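Local coordinates for protein formiminotetrahydrofolate cyclodeaminase (Thermotoga maritima, PDB 1O5H) that probably catalyses the conversion of 5-formiminotetrahydrofolate to 5,10-methenyltetrahydrofolate with release of ammonia, at residues Met53-Thr58 with Pro69-Ile74; Lys129-Glu134 with Asp155-Val160; Phe86-Lys91 with Met122-Val127. All coordinates share one frame; numbering follows the deposited sequence.

Overall arrangement
The three contacts hold helices 36-56, 68-100, 107-141 and 147-172 of a predominantly helical subunit without strands together. Contact 1 lies near one end of the molecule, about 19 Å from its centre, whereas contacts 2 and 3 lie deep within it. Contact 3 shares helix 68-100 with contact 1, about 23 Å away between centres and not touching it, and helix 107-141 with contact 2, about 13 Å away, where V160 CG1 packs on V124 CG1 (4.0 Å). Contacts 1 and 2 have no helix in common and their centres are about 16 Å apart, yet a salt bridge from R73 NH2 to E134 OE1 (2.8 Å) joins them.

Contact 1. Residues Met53-Thr58 with Pro69-Ile74; sequences MVANFT and PEMERI
The apolar part of this contact is carried by selenomethionine M71, which reaches from helix 68-100 to T58 and A55. With CG beside its backbone N (chi1 -64°) and a further bend at chi2, M71 brings its selenium against the threonine, SE lying 3.6 Å from T58 CB and nearly as close to the methyl CG2. The two side chains run obliquely past each other. At the base of M71, CB rests 3.8 Å from the carbonyl O of A55, and one turn on, the I74 branch CG2 lies 4.0 Å from A55 CB.

No hydrogen bond crosses between the segments; the polar bonds instead set the pieces in place. T58 OG1 donates to V54 O at 2.7 Å, 31° out of the carbonyl plane, and is bonded also to the backbone N of N143. These two bonds fix the rotation of the hydroxyl group and keep T58 CG2 turned to M71.

Among charged groups, R73 NH2 and E70 OE2 form a salt bridge of 3.1 Å within helix 68-100, the nitrogen standing above the carboxylate plane. L138 and F141 of helix 107-141 pack on M71, while N56 bonds to A28 of the second subunit. This is a helix-loop-helix junction: the C-terminal end of helix 36-56 packs on the first turns of helix 68-100.

Contact 2. Residues Lys129-Glu134 with Asp155-Val160; sequences KDLAHE and DLCHAV
C157 sends SG straight out from its helix, anti to the backbone N (chi1 -178°), and L131 answers from helix 107-141 with CG likewise anti to its own N (chi1 172°). A turn at chi2 of 60° then brings the leucine branch CD2 alongside the CB-SG bond of the cysteine, 3.8 Å from C157 CB and 3.9 Å from C157 SG. The other branch, CD1, is turned away from the cysteine.

Beyond L131 the sulfur continues toward the backbone of helix 107-141. C157 SG comes 4.1 Å from A132 CB and 4.0 Å from A132 N, so that one thiol is bordered by the leucine branch, the alanine methyl and a stretch of main chain. No hydrogen bond joins the segments: this is a small apolar interface, in which a cysteine serves as a slim projecting group. The CA atoms of A132 and C157 are the nearest pair across it, 6.8 Å apart, a close approach that the small side chains of both residues allow.

Polar groups lie on the flanks. K129 CD meets the edge of the H133 imidazole in the ring plane, 3.6 Å from H133 CD2, and on the other helix the H158 ring stacks with Y199.

All three touching residues are buried. Further helices cover two of them: L131 also packs on A47, C48 and A51 of helix 36-56 and on M78 of helix 68-100, whereas A132 is covered by C198 of helix 178-206. C157 packs in addition on M128 of helix 107-141. Helix 147-172 in turn faces the dimer partner, A159 meeting A159 of the second subunit, so the contact joins helix 107-141 to a helix of the subunit interface.

Contact 3. Residues Phe86-Lys91 with Met122-Val127; sequences FDLAKK and MDVIRV
L88 packs onto D123, V124 and V127 in a largely buried, apolar contact between two long helices near the middle of the subunit. The axes of helix 86-91 and helix 122-127 approach to 10.1 Å and run nearly antiparallel, at 166°. Their nearest CA atoms belong to L88 and V124, 6.7 Å apart.

A single leucine does all the reaching from its side. L88 holds CG beside the backbone N (chi1 -71°) and extends onward at chi2 (160°), which spreads its two methyls over the opposing helix. CD2 goes to the methylene of the aspartate, 3.7 Å from D123 CB, and the two side chains cross at about a right angle. CD1 instead sits against the main chain, 3.8 Å from V124 N and nearly as near to the carbonyl carbon of D123. Lower on the leucine, L88 CB lies 3.9 Å from V124 CG2, the branch that stands beside the valine's backbone N. One turn along, V127 CG2 adds a looser touch to L88 CD1 at 4.3 Å.

Helices 68-100 and 107-141 follow each other in the chain with a short connection, so they form an antiparallel helical hairpin, and L88 is one of the residues that hold its arms together. S41 of helix 36-56 covers both L88 and V124 from a third helix.

Charged groups line the outer margin. K91 NZ pairs with D87 OD2 at 3.6 Å within its own helix; D123 OD2, of opposite charge, is 6.0 Å from K91 NZ and makes no contact with it. D123 has a long ion pair with R126, whose NE also forms a salt bridge with E187 of helix 178-206.

Contact 1. Residues Met53-Thr58 with Pro69-Ile74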
HETATM    1  N   MSE A  53     -10.773  10.593  -5.031  1.00 51.55           N
HETATM    2  CA  MSE A  53     -11.961  10.690  -4.193  1.00 55.44           C
HETATM    3  C   MSE A  53     -12.023  12.023  -3.488  1.00 50.54           C
HETATM    4  O   MSE A  53     -13.025  12.714  -3.570  1.00 52.34           O
HETATM    5  CB  MSE A  53     -12.010   9.575  -3.184  1.00 54.33           C
HETATM    6  CG  MSE A  53     -12.985   9.804  -2.045  1.00 57.66           C
HETATM    7 SE   MSE A  53     -12.936   8.193  -0.955  1.00 75.88          SE
HETATM    8  CE  MSE A  53     -14.204   8.794   0.668  1.00 70.12           C
ATOM      9  N   VAL A  54     -10.941  12.396  -2.824  1.00 47.91           N
ATOM     10  CA  VAL A  54     -10.880  13.670  -2.143  1.00 45.59           C
ATOM     11  C   VAL A  54     -11.120  14.824  -3.118  1.00 46.39           C
ATOM     12  O   VAL A  54     -11.847  15.780  -2.794  1.00 48.30           O
ATOM     13  CB  VAL A  54      -9.552  13.854  -1.387  1.00 46.33           C
ATOM     14  CG1 VAL A  54      -9.486  15.232  -0.777  1.00 42.55           C
ATOM     15  CG2 VAL A  54      -9.389  12.770  -0.286  1.00 42.85           C
ATOM     16  N   ALA A  55     -10.554  14.745  -4.319  1.00 44.82           N
ATOM     17  CA  ALA A  55     -10.760  15.828  -5.286  1.00 45.17           C
ATOM     18  C   ALA A  55     -12.219  15.920  -5.727  1.00 46.57           C
ATOM     19  O   ALA A  55     -12.773  17.014  -5.847  1.00 47.38           O
ATOM     20  CB  ALA A  55      -9.875  15.659  -6.469  1.00 46.38           C
ATOM     21  N   ASN A  56     -12.844  14.771  -5.962  1.00 47.29           N
ATOM     22  CA  ASN A  56     -14.262  14.741  -6.290  1.00 47.21           C
ATOM     23  C   ASN A  56     -15.111  15.335  -5.207  1.00 48.56           C
ATOM     24  O   ASN A  56     -15.999  16.126  -5.495  1.00 50.39           O
ATOM     25  CB  ASN A  56     -14.735  13.321  -6.530  1.00 47.08           C
ATOM     26  CG  ASN A  56     -14.614  12.910  -7.969  1.00 48.00           C
ATOM     27  OD1 ASN A  56     -14.808  13.725  -8.890  1.00 41.21           O
ATOM     28  ND2 ASN A  56     -14.291  11.632  -8.187  1.00 44.01           N
ATOM     29  N   PHE A  57     -14.846  14.953  -3.962  1.00 47.84           N
ATOM     30  CA  PHE A  57     -15.611  15.480  -2.873  1.00 48.43           C
ATOM     31  C   PHE A  57     -15.283  16.945  -2.574  1.00 50.06           C
ATOM     32  O   PHE A  57     -15.812  17.506  -1.624  1.00 51.85           O
ATOM     33  CB  PHE A  57     -15.405  14.630  -1.643  1.00 49.36           C
ATOM     34  CG  PHE A  57     -16.331  13.462  -1.550  1.00 53.44           C
ATOM     35  CD1 PHE A  57     -17.661  13.643  -1.209  1.00 55.19           C
ATOM     36  CD2 PHE A  57     -15.859  12.167  -1.748  1.00 65.01           C
ATOM     37  CE1 PHE A  57     -18.518  12.559  -1.095  1.00 57.82           C
ATOM     38  CE2 PHE A  57     -16.713  11.069  -1.629  1.00 62.83           C
ATOM     39  CZ  PHE A  57     -18.041  11.269  -1.300  1.00 57.74           C
ATOM     40  N   THR A  58     -14.425  17.569  -3.377  1.00 50.24           N
ATOM     41  CA  THR A  58     -14.075  18.972  -3.166  1.00 50.08           C
ATOM     42  C   THR A  58     -14.687  19.854  -4.235  1.00 53.93           C
ATOM     43  O   THR A  58     -15.006  21.033  -3.993  1.00 57.07           O
ATOM     44  CB  THR A  58     -12.557  19.156  -3.132  1.00 49.05           C
ATOM     45  OG1 THR A  58     -11.998  18.340  -2.091  1.00 49.29           O
ATOM     46  CG2 THR A  58     -12.196  20.564  -2.703  1.00 42.61           C
ATOM     47  N   PRO A  69     -11.567  24.505 -10.630  1.00 57.23           N
ATOM     48  CA  PRO A  69     -10.677  24.264 -11.755  1.00 56.27           C
ATOM     49  C   PRO A  69      -9.566  23.306 -11.342  1.00 55.76           C
ATOM     50  O   PRO A  69      -9.348  22.289 -12.007  1.00 56.52           O
ATOM     51  CB  PRO A  69     -10.110  25.657 -12.082  1.00 56.11           C
ATOM     52  CG  PRO A  69     -10.789  26.618 -11.161  1.00 56.88           C
ATOM     53  CD  PRO A  69     -11.958  25.923 -10.548  1.00 56.85           C
ATOM     54  N   GLU A  70      -8.906  23.609 -10.225  1.00 54.84           N
ATOM     55  CA  GLU A  70      -7.814  22.769  -9.719  1.00 53.78           C
ATOM     56  C   GLU A  70      -8.245  21.335  -9.384  1.00 51.47           C
ATOM     57  O   GLU A  70      -7.473  20.400  -9.579  1.00 51.75           O
ATOM     58  CB  GLU A  70      -7.128  23.437  -8.513  1.00 54.07           C
ATOM     59  CG  GLU A  70      -5.789  22.828  -8.110  1.00 60.03           C
ATOM     60  CD  GLU A  70      -4.747  22.866  -9.221  1.00 67.96           C
ATOM     61  OE1 GLU A  70      -4.973  23.568 -10.243  1.00 67.66           O
ATOM     62  OE2 GLU A  70      -3.698  22.190  -9.067  1.00 65.44           O
HETATM   63  N   MSE A  71      -9.472  21.169  -8.894  1.00 49.57           N
HETATM   64  CA  MSE A  71      -9.980  19.851  -8.498  1.00 48.55           C
HETATM   65  C   MSE A  71     -10.317  18.983  -9.700  1.00 48.40           C
HETATM   66  O   MSE A  71      -9.948  17.814  -9.751  1.00 49.97           O
HETATM   67  CB  MSE A  71     -11.185  19.960  -7.550  1.00 47.96           C
HETATM   68  CG  MSE A  71     -10.863  20.616  -6.214  1.00 50.83           C
HETATM   69 SE   MSE A  71      -9.572  19.632  -5.144  1.00 60.54          SE
HETATM   70  CE  MSE A  71      -8.338  21.067  -4.568  1.00 50.83           C
ATOM     71  N   GLU A  72     -11.000  19.546 -10.686  1.00 49.20           N
ATOM     72  CA  GLU A  72     -11.281  18.777 -11.895  1.00 49.84           C
ATOM     73  C   GLU A  72     -10.002  18.368 -12.604  1.00 49.67           C
ATOM     74  O   GLU A  72      -9.934  17.303 -13.209  1.00 49.15           O
ATOM     75  CB  GLU A  72     -12.182  19.545 -12.833  1.00 48.01           C
ATOM     76  CG  GLU A  72     -13.646  19.376 -12.473  1.00 54.54           C
ATOM     77  CD  GLU A  72     -14.487  20.619 -12.768  1.00 63.78           C
ATOM     78  OE1 GLU A  72     -13.913  21.723 -12.921  1.00 67.03           O
ATOM     79  OE2 GLU A  72     -15.733  20.502 -12.836  1.00 59.66           O
ATOM     80  N   ARG A  73      -8.989  19.223 -12.494  1.00 49.35           N
ATOM     81  CA  ARG A  73      -7.677  18.969 -13.054  1.00 49.32           C
ATOM     82  C   ARG A  73      -7.039  17.735 -12.408  1.00 48.71           C
ATOM     83  O   ARG A  73      -6.400  16.929 -13.095  1.00 50.91           O
ATOM     84  CB  ARG A  73      -6.792  20.208 -12.868  1.00 48.84           C
ATOM     85  CG  ARG A  73      -5.544  20.249 -13.754  1.00 52.92           C
ATOM     86  CD  ARG A  73      -4.421  21.167 -13.239  1.00 52.83           C
ATOM     87  NE  ARG A  73      -3.991  20.783 -11.890  1.00 64.46           N
ATOM     88  CZ  ARG A  73      -3.146  19.783 -11.614  1.00 69.90           C
ATOM     89  NH1 ARG A  73      -2.610  19.058 -12.598  1.00 70.61           N
ATOM     90  NH2 ARG A  73      -2.833  19.507 -10.347  1.00 65.43           N
ATOM     91  N   ILE A  74      -7.222  17.590 -11.098  1.00 45.61           N
ATOM     92  CA  ILE A  74      -6.644  16.483 -10.357  1.00 43.29           C
ATOM     93  C   ILE A  74      -7.379  15.196 -10.684  1.00 43.49           C
ATOM     94  O   ILE A  74      -6.761  14.175 -10.996  1.00 42.78           O
ATOM     95  CB  ILE A  74      -6.683  16.755  -8.838  1.00 42.29           C
ATOM     96  CG1 ILE A  74      -5.753  17.910  -8.493  1.00 38.51           C
ATOM     97  CG2 ILE A  74      -6.257  15.516  -8.061  1.00 41.51           C
ATOM     98  CD1 ILE A  74      -5.922  18.432  -7.111  1.00 31.18           C
TER

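Contact 2. Residues Lys129-Glu134 with Asp155-Val160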
ATOM      1  N   LYS A 129       5.855  10.547  -7.578  1.00 36.56           N
ATOM      2  CA  LYS A 129       6.166  11.965  -7.438  1.00 37.86           C
ATOM      3  C   LYS A 129       4.953  12.853  -7.823  1.00 38.49           C
ATOM      4  O   LYS A 129       4.633  13.827  -7.132  1.00 38.06           O
ATOM      5  CB  LYS A 129       7.400  12.332  -8.266  1.00 40.93           C
ATOM      6  CG  LYS A 129       7.831  13.806  -8.253  1.00 35.90           C
ATOM      7  CD  LYS A 129       7.079  14.658  -9.264  1.00 50.35           C
ATOM      8  CE  LYS A 129       7.306  14.249 -10.722  1.00 56.09           C
ATOM      9  NZ  LYS A 129       8.741  14.169 -11.115  1.00 59.19           N
ATOM     10  N   ASP A 130       4.272  12.518  -8.912  1.00 38.04           N
ATOM     11  CA  ASP A 130       3.094  13.287  -9.288  1.00 38.60           C
ATOM     12  C   ASP A 130       2.029  13.174  -8.230  1.00 37.52           C
ATOM     13  O   ASP A 130       1.438  14.162  -7.865  1.00 36.04           O
ATOM     14  CB  ASP A 130       2.539  12.816 -10.619  1.00 40.05           C
ATOM     15  CG  ASP A 130       3.450  13.155 -11.770  1.00 45.22           C
ATOM     16  OD1 ASP A 130       4.217  14.145 -11.637  1.00 45.90           O
ATOM     17  OD2 ASP A 130       3.459  12.495 -12.838  1.00 45.96           O
ATOM     18  N   LEU A 131       1.792  11.961  -7.734  1.00 37.18           N
ATOM     19  CA  LEU A 131       0.751  11.748  -6.752  1.00 34.50           C
ATOM     20  C   LEU A 131       1.059  12.570  -5.533  1.00 34.70           C
ATOM     21  O   LEU A 131       0.186  13.236  -5.004  1.00 34.57           O
ATOM     22  CB  LEU A 131       0.632  10.271  -6.395  1.00 34.67           C
ATOM     23  CG  LEU A 131      -0.308   9.929  -5.234  1.00 34.19           C
ATOM     24  CD1 LEU A 131      -1.716  10.394  -5.540  1.00 25.66           C
ATOM     25  CD2 LEU A 131      -0.309   8.432  -4.909  1.00 34.43           C
ATOM     26  N   ALA A 132       2.313  12.556  -5.109  1.00 36.65           N
ATOM     27  CA  ALA A 132       2.689  13.284  -3.904  1.00 38.59           C
ATOM     28  C   ALA A 132       2.350  14.749  -4.051  1.00 38.49           C
ATOM     29  O   ALA A 132       1.722  15.304  -3.189  1.00 40.72           O
ATOM     30  CB  ALA A 132       4.151  13.108  -3.609  1.00 38.01           C
ATOM     31  N   HIS A 133       2.742  15.367  -5.155  1.00 40.82           N
ATOM     32  CA  HIS A 133       2.468  16.789  -5.377  1.00 43.06           C
ATOM     33  C   HIS A 133       0.980  17.094  -5.327  1.00 44.89           C
ATOM     34  O   HIS A 133       0.581  18.157  -4.833  1.00 47.96           O
ATOM     35  CB  HIS A 133       3.081  17.322  -6.686  1.00 43.51           C
ATOM     36  CG  HIS A 133       4.530  17.702  -6.567  1.00 55.20           C
ATOM     37  ND1 HIS A 133       4.960  18.804  -5.854  1.00 61.12           N
ATOM     38  CD2 HIS A 133       5.651  17.126  -7.071  1.00 65.14           C
ATOM     39  CE1 HIS A 133       6.280  18.887  -5.920  1.00 62.12           C
ATOM     40  NE2 HIS A 133       6.724  17.881  -6.651  1.00 65.51           N
ATOM     41  N   GLU A 134       0.148  16.176  -5.805  1.00 43.52           N
ATOM     42  CA  GLU A 134      -1.283  16.407  -5.758  1.00 43.09           C
ATOM     43  C   GLU A 134      -1.817  16.274  -4.344  1.00 42.10           C
ATOM     44  O   GLU A 134      -2.727  17.018  -3.934  1.00 42.48           O
ATOM     45  CB  GLU A 134      -2.035  15.468  -6.690  1.00 44.92           C
ATOM     46  CG  GLU A 134      -1.597  15.503  -8.156  1.00 52.84           C
ATOM     47  CD  GLU A 134      -1.889  16.808  -8.878  1.00 60.19           C
ATOM     48  OE1 GLU A 134      -1.867  17.891  -8.263  1.00 67.69           O
ATOM     49  OE2 GLU A 134      -2.121  16.753 -10.098  1.00 69.11           O
ATOM     50  N   ASP A 155       0.429   8.085   2.984  1.00 33.35           N
ATOM     51  CA  ASP A 155       1.148   6.961   3.523  1.00 33.87           C
ATOM     52  C   ASP A 155       1.367   5.874   2.444  1.00 34.46           C
ATOM     53  O   ASP A 155       2.490   5.381   2.278  1.00 36.89           O
ATOM     54  CB  ASP A 155       0.477   6.470   4.793  1.00 32.64           C
ATOM     55  CG  ASP A 155       0.755   7.392   5.982  1.00 35.60           C
ATOM     56  OD1 ASP A 155       1.924   7.763   6.172  1.00 39.70           O
ATOM     57  OD2 ASP A 155      -0.114   7.786   6.799  1.00 45.73           O
ATOM     58  N   LEU A 156       0.333   5.548   1.670  1.00 32.33           N
ATOM     59  CA  LEU A 156       0.502   4.529   0.638  1.00 32.41           C
ATOM     60  C   LEU A 156       1.487   5.004  -0.417  1.00 32.09           C
ATOM     61  O   LEU A 156       2.406   4.276  -0.775  1.00 28.83           O
ATOM     62  CB  LEU A 156      -0.828   4.185  -0.008  1.00 33.64           C
ATOM     63  CG  LEU A 156      -1.881   3.688   0.968  1.00 30.52           C
ATOM     64  CD1 LEU A 156      -3.167   3.475   0.212  1.00 24.78           C
ATOM     65  CD2 LEU A 156      -1.423   2.415   1.646  1.00 23.08           C
ATOM     66  N   CYS A 157       1.307   6.240  -0.875  1.00 34.10           N
ATOM     67  CA  CYS A 157       2.234   6.854  -1.801  1.00 37.52           C
ATOM     68  C   CYS A 157       3.694   6.613  -1.376  1.00 39.55           C
ATOM     69  O   CYS A 157       4.490   5.995  -2.100  1.00 40.91           O
ATOM     70  CB  CYS A 157       1.952   8.341  -1.882  1.00 37.79           C
ATOM     71  SG  CYS A 157       3.020   9.198  -3.044  1.00 42.57           S
ATOM     72  N   HIS A 158       4.025   7.066  -0.180  1.00 39.30           N
ATOM     73  CA  HIS A 158       5.349   6.880   0.348  1.00 40.98           C
ATOM     74  C   HIS A 158       5.817   5.415   0.308  1.00 41.88           C
ATOM     75  O   HIS A 158       6.954   5.124  -0.105  1.00 46.03           O
ATOM     76  CB  HIS A 158       5.370   7.406   1.766  1.00 42.56           C
ATOM     77  CG  HIS A 158       6.707   7.325   2.418  1.00 44.55           C
ATOM     78  ND1 HIS A 158       7.000   6.401   3.400  1.00 47.82           N
ATOM     79  CD2 HIS A 158       7.834   8.052   2.231  1.00 49.14           C
ATOM     80  CE1 HIS A 158       8.250   6.566   3.797  1.00 46.82           C
ATOM     81  NE2 HIS A 158       8.776   7.564   3.105  1.00 55.56           N
ATOM     82  N   ALA A 159       4.964   4.486   0.729  1.00 37.55           N
ATOM     83  CA  ALA A 159       5.371   3.077   0.712  1.00 35.57           C
ATOM     84  C   ALA A 159       5.678   2.617  -0.719  1.00 36.54           C
ATOM     85  O   ALA A 159       6.644   1.890  -0.946  1.00 37.17           O
ATOM     86  CB  ALA A 159       4.293   2.178   1.338  1.00 32.00           C
ATOM     87  N   VAL A 160       4.837   3.020  -1.673  1.00 34.94           N
ATOM     88  CA  VAL A 160       5.015   2.591  -3.023  1.00 33.31           C
ATOM     89  C   VAL A 160       6.389   3.093  -3.428  1.00 34.69           C
ATOM     90  O   VAL A 160       7.207   2.343  -3.963  1.00 36.67           O
ATOM     91  CB  VAL A 160       3.943   3.141  -3.948  1.00 33.06           C
ATOM     92  CG1 VAL A 160       4.242   2.732  -5.389  1.00 32.02           C
ATOM     93  CG2 VAL A 160       2.587   2.603  -3.542  1.00 32.78           C
TER

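Contact 3. Residues Phe86-Lys91 with Met122-Val127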
ATOM      1  N   PHE A  86      -1.374   0.916 -13.982  1.00 43.52           N
ATOM      2  CA  PHE A  86      -1.794  -0.399 -14.451  1.00 44.69           C
ATOM      3  C   PHE A  86      -0.953  -0.878 -15.621  1.00 44.36           C
ATOM      4  O   PHE A  86      -0.680  -2.066 -15.745  1.00 44.61           O
ATOM      5  CB  PHE A  86      -3.268  -0.413 -14.795  1.00 44.37           C
ATOM      6  CG  PHE A  86      -4.157  -0.416 -13.588  1.00 43.68           C
ATOM      7  CD1 PHE A  86      -3.932  -1.324 -12.552  1.00 42.81           C
ATOM      8  CD2 PHE A  86      -5.229   0.467 -13.496  1.00 38.77           C
ATOM      9  CE1 PHE A  86      -4.755  -1.351 -11.425  1.00 48.76           C
ATOM     10  CE2 PHE A  86      -6.061   0.447 -12.390  1.00 44.67           C
ATOM     11  CZ  PHE A  86      -5.822  -0.460 -11.341  1.00 49.07           C
ATOM     12  N   ASP A  87      -0.515   0.041 -16.466  1.00 43.71           N
ATOM     13  CA  ASP A  87       0.306  -0.384 -17.553  1.00 44.85           C
ATOM     14  C   ASP A  87       1.656  -0.803 -17.002  1.00 44.35           C
ATOM     15  O   ASP A  87       2.238  -1.822 -17.443  1.00 45.11           O
ATOM     16  CB  ASP A  87       0.447   0.691 -18.621  1.00 46.98           C
ATOM     17  CG  ASP A  87       1.089   0.153 -19.872  1.00 54.96           C
ATOM     18  OD1 ASP A  87       0.470  -0.715 -20.531  1.00 64.20           O
ATOM     19  OD2 ASP A  87       2.225   0.499 -20.260  1.00 63.01           O
ATOM     20  N   LEU A  88       2.150  -0.049 -16.019  1.00 41.19           N
ATOM     21  CA  LEU A  88       3.494  -0.333 -15.483  1.00 37.62           C
ATOM     22  C   LEU A  88       3.573  -1.647 -14.722  1.00 37.01           C
ATOM     23  O   LEU A  88       4.628  -2.241 -14.614  1.00 37.94           O
ATOM     24  CB  LEU A  88       4.014   0.820 -14.632  1.00 35.75           C
ATOM     25  CG  LEU A  88       4.364   2.050 -15.459  1.00 32.01           C
ATOM     26  CD1 LEU A  88       4.411   3.290 -14.619  1.00 27.75           C
ATOM     27  CD2 LEU A  88       5.674   1.836 -16.154  1.00 18.94           C
ATOM     28  N   ALA A  89       2.450  -2.101 -14.192  1.00 36.78           N
ATOM     29  CA  ALA A  89       2.411  -3.394 -13.558  1.00 33.80           C
ATOM     30  C   ALA A  89       2.635  -4.438 -14.635  1.00 35.85           C
ATOM     31  O   ALA A  89       3.478  -5.300 -14.460  1.00 37.78           O
ATOM     32  CB  ALA A  89       1.098  -3.597 -12.855  1.00 32.54           C
ATOM     33  N   LYS A  90       1.918  -4.339 -15.756  1.00 38.38           N
ATOM     34  CA  LYS A  90       2.069  -5.255 -16.905  1.00 42.45           C
ATOM     35  C   LYS A  90       3.529  -5.278 -17.342  1.00 43.76           C
ATOM     36  O   LYS A  90       4.129  -6.348 -17.468  1.00 43.62           O
ATOM     37  CB  LYS A  90       1.169  -4.778 -18.060  1.00 42.25           C
ATOM     38  CG  LYS A  90       0.941  -5.684 -19.269  1.00 42.30           C
ATOM     39  CD  LYS A  90       0.027  -4.882 -20.237  1.00 46.28           C
ATOM     40  CE  LYS A  90      -0.064  -5.331 -21.715  1.00 54.00           C
ATOM     41  NZ  LYS A  90      -0.280  -6.773 -22.030  1.00 56.37           N
ATOM     42  N   LYS A  91       4.102  -4.090 -17.548  1.00 44.97           N
ATOM     43  CA  LYS A  91       5.492  -3.979 -17.967  1.00 45.17           C
ATOM     44  C   LYS A  91       6.404  -4.699 -17.003  1.00 46.52           C
ATOM     45  O   LYS A  91       7.267  -5.439 -17.440  1.00 48.22           O
ATOM     46  CB  LYS A  91       5.933  -2.529 -18.083  1.00 45.04           C
ATOM     47  CG  LYS A  91       5.500  -1.838 -19.344  1.00 50.04           C
ATOM     48  CD  LYS A  91       6.600  -0.908 -19.812  1.00 62.05           C
ATOM     49  CE  LYS A  91       6.329  -0.373 -21.218  1.00 72.96           C
ATOM     50  NZ  LYS A  91       5.645   0.942 -21.136  1.00 80.01           N
HETATM   51  N   MSE A 122      11.310   2.791 -11.857  1.00 37.93           N
HETATM   52  CA  MSE A 122      11.647   4.195 -11.997  1.00 38.41           C
HETATM   53  C   MSE A 122      10.418   4.974 -12.445  1.00 38.19           C
HETATM   54  O   MSE A 122      10.065   5.985 -11.837  1.00 37.83           O
HETATM   55  CB  MSE A 122      12.803   4.360 -12.990  1.00 38.63           C
HETATM   56  CG  MSE A 122      13.511   5.706 -12.928  1.00 45.55           C
HETATM   57 SE   MSE A 122      13.919   6.449 -11.139  1.00 58.65          SE
HETATM   58  CE  MSE A 122      15.057   5.180 -10.552  1.00 71.13           C
ATOM     59  N   ASP A 123       9.748   4.475 -13.481  1.00 39.63           N
ATOM     60  CA  ASP A 123       8.550   5.132 -13.994  1.00 40.65           C
ATOM     61  C   ASP A 123       7.455   5.170 -12.954  1.00 40.64           C
ATOM     62  O   ASP A 123       6.843   6.215 -12.756  1.00 43.53           O
ATOM     63  CB  ASP A 123       8.102   4.519 -15.311  1.00 38.68           C
ATOM     64  CG  ASP A 123       9.031   4.917 -16.460  1.00 47.70           C
ATOM     65  OD1 ASP A 123       9.810   5.881 -16.254  1.00 48.62           O
ATOM     66  OD2 ASP A 123       9.073   4.348 -17.584  1.00 49.44           O
ATOM     67  N   VAL A 124       7.255   4.061 -12.241  1.00 37.74           N
ATOM     68  CA  VAL A 124       6.272   4.032 -11.169  1.00 34.28           C
ATOM     69  C   VAL A 124       6.562   5.145 -10.191  1.00 35.66           C
ATOM     70  O   VAL A 124       5.651   5.873  -9.791  1.00 38.46           O
ATOM     71  CB  VAL A 124       6.258   2.704 -10.398  1.00 32.67           C
ATOM     72  CG1 VAL A 124       5.303   2.799  -9.245  1.00 24.87           C
ATOM     73  CG2 VAL A 124       5.845   1.570 -11.302  1.00 27.24           C
ATOM     74  N   ILE A 125       7.825   5.294  -9.818  1.00 33.44           N
ATOM     75  CA  ILE A 125       8.210   6.355  -8.892  1.00 34.34           C
ATOM     76  C   ILE A 125       7.870   7.741  -9.419  1.00 36.14           C
ATOM     77  O   ILE A 125       7.469   8.630  -8.674  1.00 34.93           O
ATOM     78  CB  ILE A 125       9.701   6.289  -8.588  1.00 35.25           C
ATOM     79  CG1 ILE A 125      10.005   5.092  -7.694  1.00 37.27           C
ATOM     80  CG2 ILE A 125      10.144   7.549  -7.906  1.00 32.55           C
ATOM     81  CD1 ILE A 125      11.470   4.827  -7.494  1.00 34.47           C
ATOM     82  N   ARG A 126       8.026   7.943 -10.715  1.00 38.69           N
ATOM     83  CA  ARG A 126       7.709   9.254 -11.236  1.00 39.53           C
ATOM     84  C   ARG A 126       6.246   9.523 -11.037  1.00 37.74           C
ATOM     85  O   ARG A 126       5.892  10.602 -10.610  1.00 40.53           O
ATOM     86  CB  ARG A 126       8.025   9.360 -12.700  1.00 42.00           C
ATOM     87  CG  ARG A 126       9.461   9.341 -13.064  1.00 47.47           C
ATOM     88  CD  ARG A 126       9.590   9.676 -14.511  1.00 67.67           C
ATOM     89  NE  ARG A 126      10.876   9.283 -15.049  1.00 87.99           N
ATOM     90  CZ  ARG A 126      11.374   9.800 -16.157  1.00 94.93           C
ATOM     91  NH1 ARG A 126      12.563   9.395 -16.617  1.00 98.93           N
ATOM     92  NH2 ARG A 126      10.679  10.738 -16.797  1.00 94.91           N
ATOM     93  N   VAL A 127       5.395   8.551 -11.342  1.00 35.42           N
ATOM     94  CA  VAL A 127       3.972   8.726 -11.064  1.00 36.27           C
ATOM     95  C   VAL A 127       3.761   9.030  -9.580  1.00 35.66           C
ATOM     96  O   VAL A 127       3.005   9.932  -9.224  1.00 35.63           O
ATOM     97  CB  VAL A 127       3.136   7.511 -11.476  1.00 38.67           C
ATOM     98  CG1 VAL A 127       1.670   7.771 -11.194  1.00 36.91           C
ATOM     99  CG2 VAL A 127       3.356   7.160 -12.969  1.00 32.75           C
TER